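PDB 6F4V: kallistatin from Homo sapiens, which inhibits the serine protease tissue kallikrein by forming a stable equimolar complex in which the enzyme cleaves the inhibitor at its reactive site. Local coordinates for residues Ala171-Pro176 / Leu220-Lys225; Glu205-Leu210 / Lys266-His271; Glu154-Val159 / Ala313-His318; Val149-Glu154 / Ala334-Ile339. One frame throughout, in Å; residues are numbered along the deposited sequence.

Contact 1. Residues Ala171-Pro176 / Leu220-Lys225; sequences ALWEKP and LRMDYK. With NA (sodium ion), chain J.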
# COMPACT_ATOMS: atom_id res chain seq x y z
N ALA A 171 -2.37 6.11 -13.40
CA ALA A 171 -3.76 6.33 -13.77
C ALA A 171 -4.02 7.77 -14.06
O ALA A 171 -3.66 8.65 -13.30
CB ALA A 171 -4.68 5.87 -12.64
N LEU A 172 -4.72 8.01 -15.15
CA LEU A 172 -5.15 9.35 -15.52
C LEU A 172 -6.39 9.81 -14.73
O LEU A 172 -7.31 9.01 -14.49
CB LEU A 172 -5.54 9.37 -17.00
CG LEU A 172 -4.43 9.14 -18.02
CD1 LEU A 172 -5.07 8.85 -19.37
CD2 LEU A 172 -3.48 10.33 -18.09
N TRP A 173 -6.44 11.09 -14.38
CA TRP A 173 -7.66 11.68 -13.81
C TRP A 173 -8.80 11.62 -14.81
O TRP A 173 -8.57 11.92 -15.99
CB TRP A 173 -7.45 13.16 -13.48
CG TRP A 173 -6.40 13.48 -12.52
CD1 TRP A 173 -5.35 14.30 -12.72
CD2 TRP A 173 -6.30 13.03 -11.17
NE1 TRP A 173 -4.60 14.41 -11.58
CE2 TRP A 173 -5.15 13.61 -10.61
CE3 TRP A 173 -7.10 12.19 -10.36
CZ2 TRP A 173 -4.76 13.38 -9.28
CZ3 TRP A 173 -6.70 11.96 -9.04
CH2 TRP A 173 -5.54 12.54 -8.52
N GLU A 174 -10.03 11.31 -14.39
CA GLU A 174 -11.17 11.63 -15.25
C GLU A 174 -11.26 13.14 -15.51
O GLU A 174 -11.66 13.55 -16.60
CB GLU A 174 -12.51 11.17 -14.66
CG GLU A 174 -12.72 9.67 -14.74
CD GLU A 174 -13.18 9.17 -16.10
OE1 GLU A 174 -13.54 7.98 -16.19
OE2 GLU A 174 -13.17 9.95 -17.07
N LYS A 175 -10.92 13.94 -14.49
CA LYS A 175 -11.02 15.40 -14.54
C LYS A 175 -9.63 16.04 -14.27
O LYS A 175 -9.32 16.45 -13.14
CB LYS A 175 -12.05 15.87 -13.51
CG LYS A 175 -13.49 15.43 -13.80
CD LYS A 175 -14.33 15.46 -12.54
CE LYS A 175 -15.67 14.75 -12.73
NZ LYS A 175 -16.64 15.66 -13.37
N PRO A 176 -8.80 16.09 -15.31
CA PRO A 176 -7.44 16.59 -15.11
C PRO A 176 -7.35 18.10 -14.95
O PRO A 176 -8.33 18.83 -15.21
CB PRO A 176 -6.71 16.16 -16.38
CG PRO A 176 -7.77 16.08 -17.44
CD PRO A 176 -9.04 15.68 -16.71
N LEU A 220 -12.95 14.72 -0.63
CA LEU A 220 -13.05 14.78 -2.09
C LEU A 220 -12.79 13.40 -2.60
O LEU A 220 -11.80 12.78 -2.19
CB LEU A 220 -11.96 15.73 -2.62
CG LEU A 220 -11.72 15.74 -4.14
CD1 LEU A 220 -12.97 16.20 -4.90
CD2 LEU A 220 -10.57 16.67 -4.46
N ARG A 221 -13.62 12.90 -3.52
CA ARG A 221 -13.26 11.68 -4.21
C ARG A 221 -13.05 12.03 -5.68
O ARG A 221 -13.94 12.64 -6.30
CB ARG A 221 -14.36 10.64 -4.09
CG ARG A 221 -13.97 9.22 -4.49
CD ARG A 221 -15.24 8.36 -4.70
NE ARG A 221 -15.87 8.60 -5.98
CZ ARG A 221 -17.12 9.02 -6.26
NH1 ARG A 221 -18.03 9.29 -5.36
NH2 ARG A 221 -17.46 9.18 -7.55
N MET A 222 -11.86 11.72 -6.20
CA MET A 222 -11.56 11.93 -7.61
C MET A 222 -11.44 10.59 -8.31
O MET A 222 -10.79 9.64 -7.83
CB MET A 222 -10.27 12.73 -7.80
CG MET A 222 -10.42 14.17 -7.40
SD MET A 222 -8.90 15.11 -7.63
CE MET A 222 -8.90 15.24 -9.41
N ASP A 223 -12.10 10.49 -9.45
CA ASP A 223 -12.09 9.26 -10.21
C ASP A 223 -10.91 9.27 -11.15
O ASP A 223 -10.53 10.32 -11.68
CB ASP A 223 -13.41 9.08 -10.99
CG ASP A 223 -14.60 8.78 -10.04
OD1 ASP A 223 -14.43 7.98 -9.10
OD2 ASP A 223 -15.64 9.43 -10.12
N TYR A 224 -10.35 8.09 -11.36
CA TYR A 224 -9.40 7.83 -12.42
C TYR A 224 -10.11 7.22 -13.62
O TYR A 224 -11.23 6.70 -13.50
CB TYR A 224 -8.33 6.88 -11.96
CG TYR A 224 -7.47 7.39 -10.82
CD1 TYR A 224 -6.57 8.43 -11.02
CD2 TYR A 224 -7.59 6.87 -9.54
CE1 TYR A 224 -5.77 8.90 -10.01
CE2 TYR A 224 -6.81 7.35 -8.50
CZ TYR A 224 -5.89 8.33 -8.73
OH TYR A 224 -5.12 8.82 -7.70
N LYS A 225 -9.48 7.29 -14.79
CA LYS A 225 -9.94 6.54 -15.95
C LYS A 225 -9.57 5.09 -15.72
O LYS A 225 -8.38 4.75 -15.67
CB LYS A 225 -9.31 7.09 -17.23
CG LYS A 225 -9.82 8.49 -17.50
CD LYS A 225 -9.29 9.06 -18.80
CE LYS A 225 -9.70 10.51 -18.93
NZ LYS A 225 -9.22 11.07 -20.23
NA NA J . -13.04 5.43 -13.39
O HOH W 1 -13.28 5.20 -15.83
O HOH W 2 -14.55 7.11 -13.83
O HOH W 3 -10.99 13.01 -11.79
O HOH W 4 -13.31 5.47 -11.05
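The indole of W173 and the phenol ring of Y224 run alongside each other in nearly parallel planes (12°), offset so that little of one covers the other. The closest pair is W173 CZ3 and Y224 CE1, 3.3 Å apart. M222 covers one face of the indole: its CE methyl stands 3.9 Å from the centroid of the W173 six-membered ring and SD 4.4 Å from the same centroid, a Met-aromatic contact. The bend at the last torsion of M222 (chi3 74°) folds that methyl back over the ring. A171 adds its CB against Y224 CD1, 3.6 Å away. Between the backbones there is a single bridge, W173 to Y224, held by K225 N donating to L172 O (2.8 Å) and E174 N donating to D223 O (2.9 Å). This is the breach of the serpin fold, where the end of strand 159-172 in the large sheet meets strand 217-223 of the neighbouring one, and W173 fits the familiar breach tryptophan. Its NE1 bonds to D325 O and the Y224 hydroxyl to T329, which ties the indole to the turn before strand 328-340 and the phenol to the start of that strand. Further out, Y224 O binds the sodium ion at 2.2 Å, with G226 O and three waters completing the shell. Two of those waters donate to OE1 of E174, so this carboxylate serves the metal from its second shell. D223, beside the site, receives R221 NH2 on the syn side of OD2, close to the guanidinium plane.

Contact 2. Residues Glu205-Leu210 / Lys266-His271; sequences EHHWYL and KKLELH
The imidazole of H206 rests with one face on the peptide joining K266 to K267: K267 N lies over the ring centre, and CG of H206 is 3.7 Å from K266 C. The H207 ring has the L270 CD2 methyl over one face, and Y209 carries the L268 CD1 methyl 3.7 Å from its centroid, a CH-pi contact 15° off the ring normal. At the edge of the Y209 ring lie the carbonyl oxygens K266 O and K267 O. These groups sit at the border of an antiparallel sheet, probably sheet B of the serpin fold, where short strand 265-267 pairs with strand 206-211 before the chain turns off into strand 269-282 of the large sheet. H207 and K266 form the hydrogen-bonded pair, with H207 N to K266 O at 2.8 Å and K266 N to H207 O at 3.1 Å; H206 and K267 form the non-hydrogen-bonded one. At the departure point Y209 OH donates to K267 O at 2.8 Å. Its chi1 of 67° sets CG between the backbone N and carbonyl carbon, and the ring then spans to the other strand. The same hydroxyl also bonds to a polar side chain of another protein chain, while H207 NE2 is held by Q202. L268 N reaches back to E205 O, and a water joins E205 N to L268 O, donating to the latter at 2.7 Å.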
# COMPACT_ATOMS: atom_id res chain seq x y z
N GLU A 205 -15.13 22.17 -13.32
CA GLU A 205 -15.71 20.84 -13.27
C GLU A 205 -16.56 20.64 -12.03
O GLU A 205 -16.36 21.30 -11.02
CB GLU A 205 -14.60 19.79 -13.25
CG GLU A 205 -13.68 19.84 -14.45
CD GLU A 205 -14.40 19.52 -15.73
OE1 GLU A 205 -15.00 18.42 -15.81
OE2 GLU A 205 -14.38 20.37 -16.64
N HIS A 206 -17.53 19.73 -12.13
CA HIS A 206 -18.22 19.20 -10.95
C HIS A 206 -17.33 18.13 -10.34
O HIS A 206 -16.66 17.41 -11.07
CB HIS A 206 -19.57 18.60 -11.30
CG HIS A 206 -20.66 19.61 -11.47
ND1 HIS A 206 -20.51 20.75 -12.22
CD2 HIS A 206 -21.93 19.65 -10.97
CE1 HIS A 206 -21.63 21.46 -12.17
NE2 HIS A 206 -22.50 20.81 -11.42
N HIS A 207 -17.34 18.04 -9.02
CA HIS A 207 -16.61 17.01 -8.28
C HIS A 207 -17.47 16.42 -7.19
O HIS A 207 -18.45 17.04 -6.76
CB HIS A 207 -15.37 17.66 -7.66
CG HIS A 207 -14.24 17.82 -8.62
ND1 HIS A 207 -13.38 16.79 -8.93
CD2 HIS A 207 -13.87 18.88 -9.37
CE1 HIS A 207 -12.50 17.22 -9.81
NE2 HIS A 207 -12.77 18.48 -10.10
N TRP A 208 -17.09 15.21 -6.73
CA TRP A 208 -17.77 14.52 -5.64
C TRP A 208 -17.06 14.93 -4.38
O TRP A 208 -15.89 14.54 -4.18
CB TRP A 208 -17.67 13.01 -5.84
CG TRP A 208 -18.43 12.52 -6.98
CD1 TRP A 208 -17.98 12.27 -8.25
CD2 TRP A 208 -19.81 12.19 -6.98
NE1 TRP A 208 -19.00 11.80 -9.04
CE2 TRP A 208 -20.14 11.74 -8.28
CE3 TRP A 208 -20.81 12.22 -6.01
CZ2 TRP A 208 -21.44 11.34 -8.63
CZ3 TRP A 208 -22.10 11.81 -6.36
CH2 TRP A 208 -22.39 11.36 -7.64
N TYR A 209 -17.71 15.76 -3.56
CA TYR A 209 -17.11 16.18 -2.28
C TYR A 209 -18.16 16.52 -1.24
O TYR A 209 -19.32 16.79 -1.56
CB TYR A 209 -16.14 17.37 -2.47
CG TYR A 209 -16.81 18.66 -2.90
CD1 TYR A 209 -17.24 18.84 -4.21
CD2 TYR A 209 -17.03 19.70 -1.99
CE1 TYR A 209 -17.86 20.02 -4.61
CE2 TYR A 209 -17.65 20.88 -2.37
CZ TYR A 209 -18.07 21.03 -3.69
OH TYR A 209 -18.67 22.19 -4.09
N LEU A 210 -17.75 16.47 0.02
CA LEU A 210 -18.61 16.83 1.13
C LEU A 210 -17.81 17.52 2.21
O LEU A 210 -16.58 17.30 2.34
CB LEU A 210 -19.32 15.61 1.70
CG LEU A 210 -18.45 14.47 2.23
CD1 LEU A 210 -17.98 14.66 3.67
CD2 LEU A 210 -19.25 13.18 2.10
N LYS A 266 -21.06 18.63 -7.15
CA LYS A 266 -21.25 20.07 -7.30
C LYS A 266 -20.04 20.68 -7.98
O LYS A 266 -18.94 20.09 -7.95
CB LYS A 266 -21.43 20.74 -5.94
CG LYS A 266 -22.66 20.30 -5.15
CD LYS A 266 -23.94 20.85 -5.78
CE LYS A 266 -25.20 20.33 -5.08
NZ LYS A 266 -25.15 20.63 -3.63
N LYS A 267 -20.21 21.88 -8.54
CA LYS A 267 -19.07 22.65 -9.04
C LYS A 267 -18.11 22.89 -7.87
O LYS A 267 -18.52 23.05 -6.71
CB LYS A 267 -19.47 23.97 -9.74
CG LYS A 267 -18.30 24.57 -10.54
CD LYS A 267 -18.68 25.73 -11.47
CE LYS A 267 -18.84 25.29 -12.93
NZ LYS A 267 -18.82 26.43 -13.91
N LEU A 268 -16.83 22.81 -8.18
CA LEU A 268 -15.80 22.97 -7.19
C LEU A 268 -14.64 23.76 -7.73
O LEU A 268 -14.13 23.48 -8.81
CB LEU A 268 -15.29 21.60 -6.76
CG LEU A 268 -14.16 21.56 -5.74
CD1 LEU A 268 -14.66 22.07 -4.42
CD2 LEU A 268 -13.64 20.14 -5.57
N GLU A 269 -14.17 24.70 -6.93
CA GLU A 269 -12.88 25.31 -7.14
C GLU A 269 -11.88 24.51 -6.31
O GLU A 269 -11.95 24.54 -5.09
CB GLU A 269 -12.91 26.77 -6.69
CG GLU A 269 -11.62 27.54 -6.93
CD GLU A 269 -11.62 28.86 -6.17
OE1 GLU A 269 -12.69 29.50 -6.12
OE2 GLU A 269 -10.59 29.25 -5.58
N LEU A 270 -10.98 23.81 -6.98
CA LEU A 270 -10.10 22.81 -6.35
C LEU A 270 -8.65 23.23 -6.51
O LEU A 270 -8.18 23.39 -7.63
CB LEU A 270 -10.31 21.44 -7.00
CG LEU A 270 -9.37 20.31 -6.58
CD1 LEU A 270 -9.43 20.09 -5.08
CD2 LEU A 270 -9.75 19.04 -7.31
N HIS A 271 -7.96 23.41 -5.40
CA HIS A 271 -6.54 23.68 -5.39
C HIS A 271 -5.89 22.47 -4.77
O HIS A 271 -6.18 22.15 -3.62
CB HIS A 271 -6.21 24.91 -4.53
CG HIS A 271 -6.98 26.14 -4.91
ND1 HIS A 271 -6.38 27.23 -5.50
CD2 HIS A 271 -8.28 26.45 -4.76
CE1 HIS A 271 -7.30 28.17 -5.72
NE2 HIS A 271 -8.46 27.72 -5.26
O HOH W 5 -13.24 22.00 -10.94

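Contact 3. Residues Glu154-Val159 / Ala313-His318; sequences ELKKDV and ASKSFH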
# COMPACT_ATOMS: atom_id res chain seq x y z
N GLU A 154 19.44 -4.23 3.64
CA GLU A 154 20.37 -5.14 4.34
C GLU A 154 20.05 -6.55 3.91
O GLU A 154 18.88 -6.87 3.63
CB GLU A 154 20.13 -5.18 5.85
CG GLU A 154 20.12 -3.89 6.61
CD GLU A 154 19.60 -4.06 8.03
OE1 GLU A 154 18.98 -3.10 8.54
OE2 GLU A 154 19.80 -5.16 8.61
N LEU A 155 21.06 -7.42 3.96
CA LEU A 155 20.87 -8.84 3.69
C LEU A 155 21.94 -9.62 4.44
O LEU A 155 23.13 -9.41 4.20
CB LEU A 155 20.97 -9.10 2.18
CG LEU A 155 20.61 -10.50 1.68
CD1 LEU A 155 19.13 -10.75 1.91
CD2 LEU A 155 20.97 -10.65 0.21
N LYS A 156 21.54 -10.51 5.36
CA LYS A 156 22.51 -11.32 6.11
C LYS A 156 23.06 -12.45 5.25
O LYS A 156 22.41 -12.90 4.30
CB LYS A 156 21.88 -11.87 7.39
CG LYS A 156 21.41 -10.80 8.36
CD LYS A 156 21.08 -11.39 9.72
CE LYS A 156 21.03 -10.32 10.81
NZ LYS A 156 19.97 -9.30 10.56
N LYS A 157 24.26 -12.93 5.60
CA LYS A 157 24.93 -13.98 4.80
C LYS A 157 24.27 -15.36 4.94
O LYS A 157 24.49 -16.22 4.11
CB LYS A 157 26.44 -14.08 5.13
CG LYS A 157 27.27 -12.89 4.65
CD LYS A 157 28.74 -12.96 5.07
CE LYS A 157 29.46 -14.21 4.57
NZ LYS A 157 29.26 -14.49 3.12
N ASP A 158 23.48 -15.55 6.00
CA ASP A 158 22.78 -16.82 6.26
C ASP A 158 21.32 -16.85 5.74
O ASP A 158 20.52 -17.71 6.13
CB ASP A 158 22.82 -17.15 7.76
CG ASP A 158 22.32 -16.00 8.64
OD1 ASP A 158 22.11 -14.88 8.12
OD2 ASP A 158 22.16 -16.21 9.87
N VAL A 159 20.97 -15.91 4.86
CA VAL A 159 19.66 -15.91 4.21
C VAL A 159 19.63 -16.97 3.12
O VAL A 159 20.60 -17.12 2.38
CB VAL A 159 19.33 -14.51 3.64
CG1 VAL A 159 18.13 -14.55 2.70
CG2 VAL A 159 19.11 -13.54 4.78
N ALA A 313 12.50 -15.98 10.39
CA ALA A 313 12.36 -14.68 9.76
C ALA A 313 13.63 -13.86 9.93
O ALA A 313 14.24 -13.90 10.99
CB ALA A 313 11.19 -13.93 10.36
N SER A 314 14.03 -13.15 8.88
CA SER A 314 15.10 -12.18 8.93
C SER A 314 14.44 -10.80 8.65
O SER A 314 13.41 -10.49 9.24
CB SER A 314 16.23 -12.54 7.97
OG SER A 314 17.40 -11.77 8.28
N LYS A 315 15.03 -9.96 7.81
CA LYS A 315 14.54 -8.60 7.63
C LYS A 315 13.35 -8.58 6.66
O LYS A 315 13.28 -9.40 5.74
CB LYS A 315 15.65 -7.69 7.08
CG LYS A 315 16.86 -7.46 7.99
CD LYS A 315 16.53 -6.90 9.37
CE LYS A 315 16.17 -5.42 9.31
NZ LYS A 315 15.74 -4.90 10.63
N SER A 316 12.48 -7.60 6.85
CA SER A 316 11.33 -7.36 5.94
C SER A 316 11.14 -5.86 5.75
O SER A 316 10.98 -5.11 6.73
CB SER A 316 10.03 -7.98 6.49
OG SER A 316 8.90 -7.73 5.63
N PHE A 317 11.20 -5.41 4.48
CA PHE A 317 11.11 -3.99 4.16
C PHE A 317 9.89 -3.69 3.34
O PHE A 317 9.38 -4.56 2.62
CB PHE A 317 12.37 -3.53 3.42
CG PHE A 317 13.63 -3.76 4.19
CD1 PHE A 317 13.95 -2.93 5.29
CD2 PHE A 317 14.46 -4.82 3.89
CE1 PHE A 317 15.12 -3.14 6.02
CE2 PHE A 317 15.62 -5.04 4.64
CZ PHE A 317 15.94 -4.21 5.69
N HIS A 318 9.40 -2.47 3.46
CA HIS A 318 8.36 -1.96 2.58
C HIS A 318 8.71 -0.52 2.18
O HIS A 318 9.04 0.29 3.04
CB HIS A 318 6.99 -1.96 3.27
CG HIS A 318 5.88 -1.52 2.36
ND1 HIS A 318 5.33 -2.36 1.42
CD2 HIS A 318 5.24 -0.34 2.24
CE1 HIS A 318 4.40 -1.70 0.75
NE2 HIS A 318 4.33 -0.47 1.22
O HOH W 6 16.56 -2.28 10.38
O HOH W 7 17.98 -11.11 10.90
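E154 brings its carboxylate obliquely across the methylenes of K315, with OE1 and OE2 each near CE, the OE2 to K315 CE approach being 3.7 Å. The charges attract without closing a salt bridge: E154 OE1 and K315 NZ stay 4.3 Å apart, and a water that donates to OE1 and accepts from NZ fills the step between them. Bends at chi2 (-56°) and chi3 (-75°) curl the lysine so that its ammonium also makes a salt bridge with D284. The main chain of E154 meets F317, whose CE2 comes to 3.9 Å from E154 O at the ring edge, while the buried E154 N has no polar partner. An alanine in place of K315 is likely to cost D284 its cationic mate and open a gap beside the E154 carboxylate. At K156 the contact is again relayed by solvent, one water bonding K156 NZ at 2.7 Å and S314 OG at 2.8 Å. A type I turn from K156 then leads into V159, whose CG2 faces S314 OG. The arrangement belongs to the serpin segment that descends from helix 129-143, the F helix, across the large sheet into strand 159-172, here passing over the start of strand 312-324.

Contact 4. Residues Val149-Glu154 / Ala334-Ile339; sequences VDLVSE and ATSFAI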
# COMPACT_ATOMS: atom_id res chain seq x y z
N VAL A 149 13.55 1.95 -5.46
CA VAL A 149 15.00 1.76 -5.52
C VAL A 149 15.48 1.28 -4.13
O VAL A 149 15.01 1.78 -3.09
CB VAL A 149 15.69 3.11 -5.89
CG1 VAL A 149 17.18 2.93 -6.22
CG2 VAL A 149 15.02 3.74 -7.12
N ASP A 150 16.40 0.34 -4.13
CA ASP A 150 17.04 -0.16 -2.92
C ASP A 150 16.03 -0.71 -1.89
O ASP A 150 16.09 -0.41 -0.70
CB ASP A 150 18.00 0.89 -2.32
CG ASP A 150 19.10 1.35 -3.33
OD1 ASP A 150 19.54 0.55 -4.21
OD2 ASP A 150 19.52 2.53 -3.23
N LEU A 151 15.08 -1.51 -2.37
CA LEU A 151 14.09 -2.09 -1.48
C LEU A 151 14.77 -2.83 -0.32
O LEU A 151 14.48 -2.58 0.85
CB LEU A 151 13.16 -3.06 -2.21
CG LEU A 151 12.19 -3.84 -1.31
CD1 LEU A 151 11.28 -2.88 -0.54
CD2 LEU A 151 11.40 -4.87 -2.08
N VAL A 152 15.64 -3.77 -0.68
CA VAL A 152 16.36 -4.56 0.30
C VAL A 152 17.63 -3.78 0.67
O VAL A 152 18.60 -3.77 -0.09
CB VAL A 152 16.67 -5.96 -0.26
CG1 VAL A 152 17.50 -6.76 0.73
CG2 VAL A 152 15.39 -6.68 -0.59
N SER A 153 17.61 -3.12 1.83
CA SER A 153 18.73 -2.28 2.30
C SER A 153 19.77 -3.01 3.17
O SER A 153 20.82 -2.45 3.44
CB SER A 153 18.18 -1.08 3.07
OG SER A 153 17.27 -1.53 4.06
N GLU A 154 19.44 -4.23 3.64
CA GLU A 154 20.37 -5.14 4.34
C GLU A 154 20.05 -6.55 3.91
O GLU A 154 18.88 -6.87 3.63
CB GLU A 154 20.13 -5.18 5.85
CG GLU A 154 20.12 -3.89 6.61
CD GLU A 154 19.60 -4.06 8.03
OE1 GLU A 154 18.98 -3.10 8.54
OE2 GLU A 154 19.80 -5.16 8.61
N ALA A 334 6.73 -1.83 -2.92
CA ALA A 334 7.19 -3.19 -2.87
C ALA A 334 7.46 -3.63 -1.45
O ALA A 334 7.70 -2.80 -0.58
CB ALA A 334 8.44 -3.32 -3.73
N THR A 335 7.42 -4.94 -1.24
CA THR A 335 7.63 -5.55 0.07
C THR A 335 8.58 -6.71 -0.10
O THR A 335 8.43 -7.49 -1.03
CB THR A 335 6.28 -6.12 0.61
OG1 THR A 335 5.33 -5.07 0.68
CG2 THR A 335 6.45 -6.76 1.98
N SER A 336 9.57 -6.80 0.79
CA SER A 336 10.46 -7.94 0.86
C SER A 336 10.28 -8.70 2.17
O SER A 336 9.87 -8.11 3.19
CB SER A 336 11.91 -7.49 0.73
OG SER A 336 12.34 -6.81 1.89
N PHE A 337 10.61 -9.98 2.15
CA PHE A 337 10.68 -10.79 3.36
C PHE A 337 11.79 -11.82 3.21
O PHE A 337 11.70 -12.68 2.35
CB PHE A 337 9.37 -11.51 3.63
CG PHE A 337 9.27 -12.06 5.01
CD1 PHE A 337 9.84 -13.28 5.36
CD2 PHE A 337 8.64 -11.34 5.98
CE1 PHE A 337 9.74 -13.74 6.68
CE2 PHE A 337 8.54 -11.80 7.28
CZ PHE A 337 9.10 -12.99 7.63
N ALA A 338 12.81 -11.73 4.07
CA ALA A 338 13.97 -12.59 4.02
C ALA A 338 13.87 -13.66 5.10
O ALA A 338 13.39 -13.40 6.22
CB ALA A 338 15.24 -11.76 4.17
N ILE A 339 14.31 -14.87 4.74
CA ILE A 339 14.26 -16.05 5.60
C ILE A 339 15.68 -16.53 5.75
O ILE A 339 16.39 -16.67 4.74
CB ILE A 339 13.47 -17.19 4.93
CG1 ILE A 339 12.07 -16.77 4.54
CG2 ILE A 339 13.43 -18.43 5.82
CD1 ILE A 339 11.19 -16.51 5.71
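S336 OG accepts the backbone N-H of F317 on the adjoining strand, and the CG2 methyl of V152 lies over it at 3.9 Å. A chi1 of 71° holds this hydroxyl between its own backbone N and carbonyl carbon, within range of both neighbours. The same V152 methyl packs 3.8 Å from S336 CB, so the serine offers mainly its carbon to the loop. L151 carries the larger share, dividing its two methyls. CD2 lodges between small side chains, 3.7 Å from A334 CB and 3.9 Å from S336 CB, while CD1 stands over the strand backbone, 3.6 Å from A334 O. The chi1 of 173°, with CG opposite the backbone N, extends the leucine down to the strand. Helix 129-143, the serpin F helix, also packs here: N137 and V140 touch L151, V140 also touches A334, and N137 OD1 bonds V152 N. Cutting L151 back to a glycine would probably open a gap above A334 and S336 and leave V152 as the main remaining touch. Strand 328-340 lies between strands 159-172 and 312-324, consistent with an inserted reactive-centre loop of a cleaved serpin, on which 149-154 then packs. Because the loop offers methyls and methines here, even to A334 O and S336 OG, the fit depends on shape rather than on paired donors and acceptors, and small alanine and serine suit the strand's place under the loop.

In the fold
Contacts 1 and 2 lie on one side of the chain's centre and contacts 3 and 4 on the other, with about 46 Å between the centres of 2 and 3. Contact 4 is wholly buried and almost purely apolar; contact 3, which shares E154 with it and whose centre is about 7 Å from its own, reaches the surface and relies on charges and bridging waters. Contacts 1 and 2 are partly buried, backbone-bonded and built round aromatic rings, and adjoin. Strands of the large sheet enter all four contacts. Its neighbours 312-324 and 328-340 carry contacts 3 and 4 under one loop, whereas contacts 1 and 2 connect it to the antiparallel sheet of strands 206-211 and 217-223.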